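Local coordinates for chromosomal replication initiator protein DnaA (Aquifex aeolicus, PDB 1L8Q) that binds and hydrolyses ATP and, in its ATP-bound form, probably binds the replication origin to start chromosomal replication, at residues Arg227-Leu230 against Met231-Val234; Gly49-His52 against Leu53-Ala57. One frame throughout, in Å; residues are numbered along the deposited sequence.

Overall arrangement
Both contacts are runs of a single helix held by i to i+4 backbone bonds, but the helices belong to different domains, and their centres lie 42 Å apart on opposite sides of the chain's centre. Contact 2 is buried at the start of helix 50-63 in the AAA+ domain. Backbone amides, a lysine and a histidine hold ADP and a threonine hydroxyl binds magnesium, while leucines run back against the parallel sheet and helix 20-31. Contact 1, on helix 216-241 of domain IV, which probably binds double-stranded DNA, is partly buried. Aliphatic side chains pack on neighbouring helices along one side, Arg-227 and Asp-228 are exposed on the other, and the contact lies away from the known sites.

Contact 1 of 2, residues Arg227-Leu230 against Met231-Val234; sequences RDKL and MQIV
Leu-230 and Val-234 sit one turn apart on the buried side of helix 216-241. Val-234 N donates to Leu-230 O at 3.3 Å. CG2 of Val-234 settles against that same oxygen, 3.4 Å from Leu-230 O; the branch gets there because it stands beside its own backbone N. A residue earlier, Ile-233 N is hydrogen-bonded to Lys-229 O at 2.9 Å. Leu-230 and Ile-233 then pack inward on helix 258-272, both touching Cys-272, while Val-234 meets Phe-283. This is the helical packing of domain IV, which probably binds double-stranded DNA; Met-231 to Val-234 fall in the range of the DnaA helix-turn-helix family. The other side is looser. Asp-228 gives the contact mainly its carbonyl: its O takes Gln-232 N at 2.9 Å and a weak second bond from Met-231 N, which also donates to Arg-227 O at 3.1 Å. Met-231, modelled as selenomethionine, rests only its CB near that Asp-228 oxygen; the rest of its chain bends at CG and beyond. Between the two sides, Lys-229 and Gln-232 cross obliquely, Gln-232 OE1 lying 3.9 Å from Lys-229 CG, and both touch Ile-323. The exposed guanidinium of Arg-227 heads away from the following turn.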
loop_
_atom_site.group_PDB
_atom_site.type_symbol
_atom_site.label_atom_id
_atom_site.label_comp_id
_atom_site.label_asym_id
_atom_site.label_seq_id
_atom_site.Cartn_x
_atom_site.Cartn_y
_atom_site.Cartn_z
ATOM N N ARG A 227 -22.772 6.370 8.185
ATOM C CA ARG A 227 -23.250 5.043 8.601
ATOM C C ARG A 227 -24.765 4.927 8.542
ATOM O O ARG A 227 -25.298 3.881 8.154
ATOM C CB ARG A 227 -22.758 4.668 9.990
ATOM C CG ARG A 227 -21.266 4.432 10.059
ATOM C CD ARG A 227 -20.793 3.778 11.332
ATOM N NE ARG A 227 -21.016 4.610 12.512
ATOM C CZ ARG A 227 -20.157 5.525 12.957
ATOM N NH1 ARG A 227 -19.013 5.742 12.313
ATOM N NH2 ARG A 227 -20.445 6.220 14.045
ATOM N N ASP A 228 -25.463 5.996 8.918
ATOM C CA ASP A 228 -26.919 5.993 8.877
ATOM C C ASP A 228 -27.373 5.781 7.454
ATOM O O ASP A 228 -28.300 5.014 7.190
ATOM C CB ASP A 228 -27.500 7.321 9.381
ATOM C CG ASP A 228 -27.354 7.509 10.896
ATOM O OD1 ASP A 228 -27.104 6.518 11.638
ATOM O OD2 ASP A 228 -27.482 8.632 11.438
ATOM N N LYS A 229 -26.733 6.477 6.524
ATOM C CA LYS A 229 -27.146 6.371 5.139
ATOM C C LYS A 229 -26.964 4.948 4.620
ATOM O O LYS A 229 -27.828 4.426 3.931
ATOM C CB LYS A 229 -26.411 7.382 4.272
ATOM C CG LYS A 229 -26.930 8.794 4.416
ATOM C CD LYS A 229 -26.284 9.701 3.372
ATOM C CE LYS A 229 -26.759 11.131 3.503
ATOM N NZ LYS A 229 -25.728 11.936 4.129
ATOM N N LEU A 230 -25.846 4.322 4.976
ATOM C CA LEU A 230 -25.583 2.953 4.573
ATOM C C LEU A 230 -26.677 2.028 5.094
ATOM O O LEU A 230 -27.000 1.019 4.478
ATOM C CB LEU A 230 -24.229 2.489 5.089
ATOM C CG LEU A 230 -23.038 3.046 4.338
ATOM C CD1 LEU A 230 -21.868 2.077 4.464
ATOM C CD2 LEU A 230 -23.402 3.289 2.879
HETATM N N MSE A 231 -27.242 2.372 6.236
HETATM C CA MSE A 231 -28.306 1.568 6.792
HETATM C C MSE A 231 -29.579 1.845 6.005
HETATM O O MSE A 231 -30.389 0.938 5.765
HETATM C CB MSE A 231 -28.492 1.881 8.280
HETATM C CG MSE A 231 -29.524 1.021 9.001
HETATM SE SE MSE A 231 -29.019 -0.870 9.191
HETATM C CE MSE A 231 -27.029 -0.688 8.993
ATOM N N GLN A 232 -29.743 3.095 5.582
ATOM C CA GLN A 232 -30.891 3.475 4.777
ATOM C C GLN A 232 -30.881 2.680 3.484
ATOM O O GLN A 232 -31.929 2.279 2.990
ATOM C CB GLN A 232 -30.872 4.969 4.471
ATOM C CG GLN A 232 -31.554 5.845 5.503
ATOM C CD GLN A 232 -31.603 7.304 5.070
ATOM O OE1 GLN A 232 -30.692 8.081 5.368
ATOM N NE2 GLN A 232 -32.656 7.676 4.351
ATOM N N ILE A 233 -29.691 2.440 2.940
ATOM C CA ILE A 233 -29.580 1.657 1.718
ATOM C C ILE A 233 -29.988 0.205 1.965
ATOM O O ILE A 233 -30.621 -0.424 1.120
ATOM C CB ILE A 233 -28.174 1.762 1.121
ATOM C CG1 ILE A 233 -28.050 3.066 0.327
ATOM C CG2 ILE A 233 -27.895 0.585 0.220
ATOM C CD1 ILE A 233 -26.694 3.309 -0.242
ATOM N N VAL A 234 -29.654 -0.312 3.142
ATOM C CA VAL A 234 -30.049 -1.657 3.495
ATOM C C VAL A 234 -31.565 -1.729 3.615
ATOM O O VAL A 234 -32.189 -2.633 3.064
ATOM C CB VAL A 234 -29.367 -2.143 4.781
ATOM C CG1 VAL A 234 -29.963 -3.480 5.231
ATOM C CG2 VAL A 234 -27.867 -2.285 4.556
#

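Contact 2 of 2, residues Gly49-His52 against Leu53-Ala57; sequences GKTH and LLQAA. With MG (magnesium ion), chain B; ADP (adenosine-5'-diphosphate), chain C.
Gly-49 and Leu-53 close the first turn of helix 50-63: Leu-53 N donates to Gly-49 O at 2.8 Å, and Leu-53 CB lies beside that oxygen. Gly-49 holds the N-cap with a phi of 115°, where a CB would jam against the preceding carbonyl, and its N donates to the bridging O3A of ADP. Lys-50 comes next. Its O accepts from Leu-54 N, while its side chain bends at both outer torsions to bring NZ within 2.7 Å of ADP O2B; Lys-50 N reaches the same oxygen, 3.1 Å from O2B, so two donors of one residue grip it. NZ is also held by Gly-44 O. At Thr-51, OG1 coordinates magnesium at 1.9 Å and hydrogen-bonds with Asp-105 OD2; ADP O1B and four waters complete six ligands round the metal. The methyl CG2 of Thr-51 runs alongside Gln-55, 4.1 Å from its CG, and Gln-55 N donates back to Thr-51 O. His-52 N donates to ADP O1A at 2.6 Å. The His-52 ring reaches the ribose because chi1 (-176°) carries CG to the side opposite the backbone N; there ND1 meets ADP O2' at 2.6 Å in a nearly straight bond (170°). NE2 is tied to Thr-9 O, and Tyr-8 and Phe-13 meet the ring edge-to-face. With an alanine here, the ribose hydroxyl and the Thr-9 carbonyl would probably both be left without their mate, and Tyr-8 and Phe-13 without their edge-to-face partner. Backbone amides and a lysine round a diphosphate, with a threonine on the metal, are the signature of the Walker A P-loop, here joining strand 40-43 to helix 50-63 in the AAA+ domain.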
loop_
_atom_site.group_PDB
_atom_site.type_symbol
_atom_site.label_atom_id
_atom_site.label_comp_id
_atom_site.label_asym_id
_atom_site.label_seq_id
_atom_site.Cartn_x
_atom_site.Cartn_y
_atom_site.Cartn_z
ATOM N N GLY A 49 7.013 1.140 5.355
ATOM C CA GLY A 49 8.362 1.570 5.682
ATOM C C GLY A 49 9.430 1.304 4.629
ATOM O O GLY A 49 10.577 1.729 4.788
ATOM N N LYS A 50 9.065 0.614 3.553
ATOM C CA LYS A 50 10.036 0.263 2.517
ATOM C C LYS A 50 10.789 1.481 1.954
ATOM O O LYS A 50 12.014 1.533 1.993
ATOM C CB LYS A 50 9.364 -0.552 1.392
ATOM C CG LYS A 50 8.642 -1.797 1.896
ATOM C CD LYS A 50 7.986 -2.592 0.761
ATOM C CE LYS A 50 7.128 -1.701 -0.121
ATOM N NZ LYS A 50 5.851 -1.261 0.526
ATOM N N THR A 51 10.064 2.466 1.451
ATOM C CA THR A 51 10.725 3.595 0.832
ATOM C C THR A 51 11.490 4.393 1.881
ATOM O O THR A 51 12.634 4.788 1.685
ATOM C CB THR A 51 9.711 4.468 0.091
ATOM O OG1 THR A 51 9.135 3.721 -0.997
ATOM C CG2 THR A 51 10.411 5.644 -0.614
ATOM N N HIS A 52 10.864 4.602 3.015
ATOM C CA HIS A 52 11.500 5.318 4.079
ATOM C C HIS A 52 12.845 4.673 4.436
ATOM O O HIS A 52 13.861 5.358 4.581
ATOM C CB HIS A 52 10.580 5.323 5.292
ATOM C CG HIS A 52 11.100 6.127 6.436
ATOM N ND1 HIS A 52 10.346 7.092 7.067
ATOM C CD2 HIS A 52 12.302 6.118 7.059
ATOM C CE1 HIS A 52 11.057 7.634 8.040
ATOM N NE2 HIS A 52 12.247 7.059 8.057
ATOM N N LEU A 53 12.850 3.355 4.582
ATOM C CA LEU A 53 14.051 2.652 4.990
ATOM C C LEU A 53 15.141 2.706 3.905
ATOM O O LEU A 53 16.324 2.923 4.216
ATOM C CB LEU A 53 13.708 1.215 5.354
ATOM C CG LEU A 53 14.689 0.386 6.165
ATOM C CD1 LEU A 53 15.075 1.106 7.433
ATOM C CD2 LEU A 53 14.031 -0.937 6.494
ATOM N N LEU A 54 14.758 2.513 2.644
ATOM C CA LEU A 54 15.742 2.582 1.565
ATOM C C LEU A 54 16.393 3.960 1.550
ATOM O O LEU A 54 17.617 4.092 1.485
ATOM C CB LEU A 54 15.095 2.317 0.212
ATOM C CG LEU A 54 15.208 0.914 -0.382
ATOM C CD1 LEU A 54 14.805 -0.146 0.608
ATOM C CD2 LEU A 54 14.358 0.846 -1.649
ATOM N N GLN A 55 15.567 4.989 1.633
ATOM C CA GLN A 55 16.072 6.331 1.549
ATOM C C GLN A 55 16.854 6.755 2.784
ATOM O O GLN A 55 17.765 7.586 2.703
ATOM C CB GLN A 55 14.943 7.303 1.259
ATOM C CG GLN A 55 14.240 7.006 -0.033
ATOM C CD GLN A 55 14.241 8.188 -0.954
ATOM O OE1 GLN A 55 13.509 8.211 -1.939
ATOM N NE2 GLN A 55 15.066 9.168 -0.649
ATOM N N ALA A 56 16.502 6.200 3.931
ATOM C CA ALA A 56 17.250 6.517 5.133
ATOM C C ALA A 56 18.646 5.907 5.018
ATOM O O ALA A 56 19.627 6.532 5.410
ATOM C CB ALA A 56 16.541 6.021 6.353
ATOM N N ALA A 57 18.736 4.693 4.474
ATOM C CA ALA A 57 20.032 4.065 4.251
ATOM C C ALA A 57 20.859 4.925 3.307
ATOM O O ALA A 57 22.019 5.204 3.569
ATOM C CB ALA A 57 19.862 2.641 3.667
HETATM MG MG MG B . 7.323 3.019 -0.930
HETATM P PB ADP C . 6.039 2.113 1.661
HETATM O O1B ADP C . 7.268 2.591 0.872
HETATM O O2B ADP C . 6.191 0.756 2.283
HETATM O O3B ADP C . 4.746 2.326 0.938
HETATM P PA ADP C . 6.825 4.393 2.965
HETATM O O1A ADP C . 8.289 4.094 3.228
HETATM O O2A ADP C . 6.595 5.136 1.661
HETATM O O3A ADP C . 5.962 3.055 2.927
HETATM O "O5'" ADP C . 6.207 5.176 4.206
HETATM C "C5'" ADP C . 4.872 5.648 4.170
HETATM C "C4'" ADP C . 4.814 6.788 5.155
HETATM O "O4'" ADP C . 4.787 6.280 6.504
HETATM C "C3'" ADP C . 6.078 7.612 5.043
HETATM O "O3'" ADP C . 5.688 8.943 5.350
HETATM C "C2'" ADP C . 6.951 7.049 6.142
HETATM O "O2'" ADP C . 7.954 7.917 6.645
HETATM C "C1'" ADP C . 5.958 6.692 7.213
HETATM N N9 ADP C . 6.527 5.568 7.969
HETATM C C8 ADP C . 6.557 4.272 7.581
HETATM N N7 ADP C . 7.169 3.509 8.537
HETATM C C5 ADP C . 7.548 4.325 9.527
HETATM C C6 ADP C . 8.237 4.175 10.816
HETATM N N6 ADP C . 8.658 2.977 11.249
HETATM N N1 ADP C . 8.436 5.274 11.554
HETATM C C2 ADP C . 8.017 6.491 11.150
HETATM N N3 ADP C . 7.378 6.689 9.982
HETATM C C4 ADP C . 7.127 5.673 9.152
HETATM O O HOH W 1 5.433 2.129 -1.525
HETATM O O HOH W 2 8.143 1.217 -1.829
HETATM O O HOH W 3 6.279 4.500 -0.788
HETATM O O HOH W 4 7.301 3.352 -3.001
#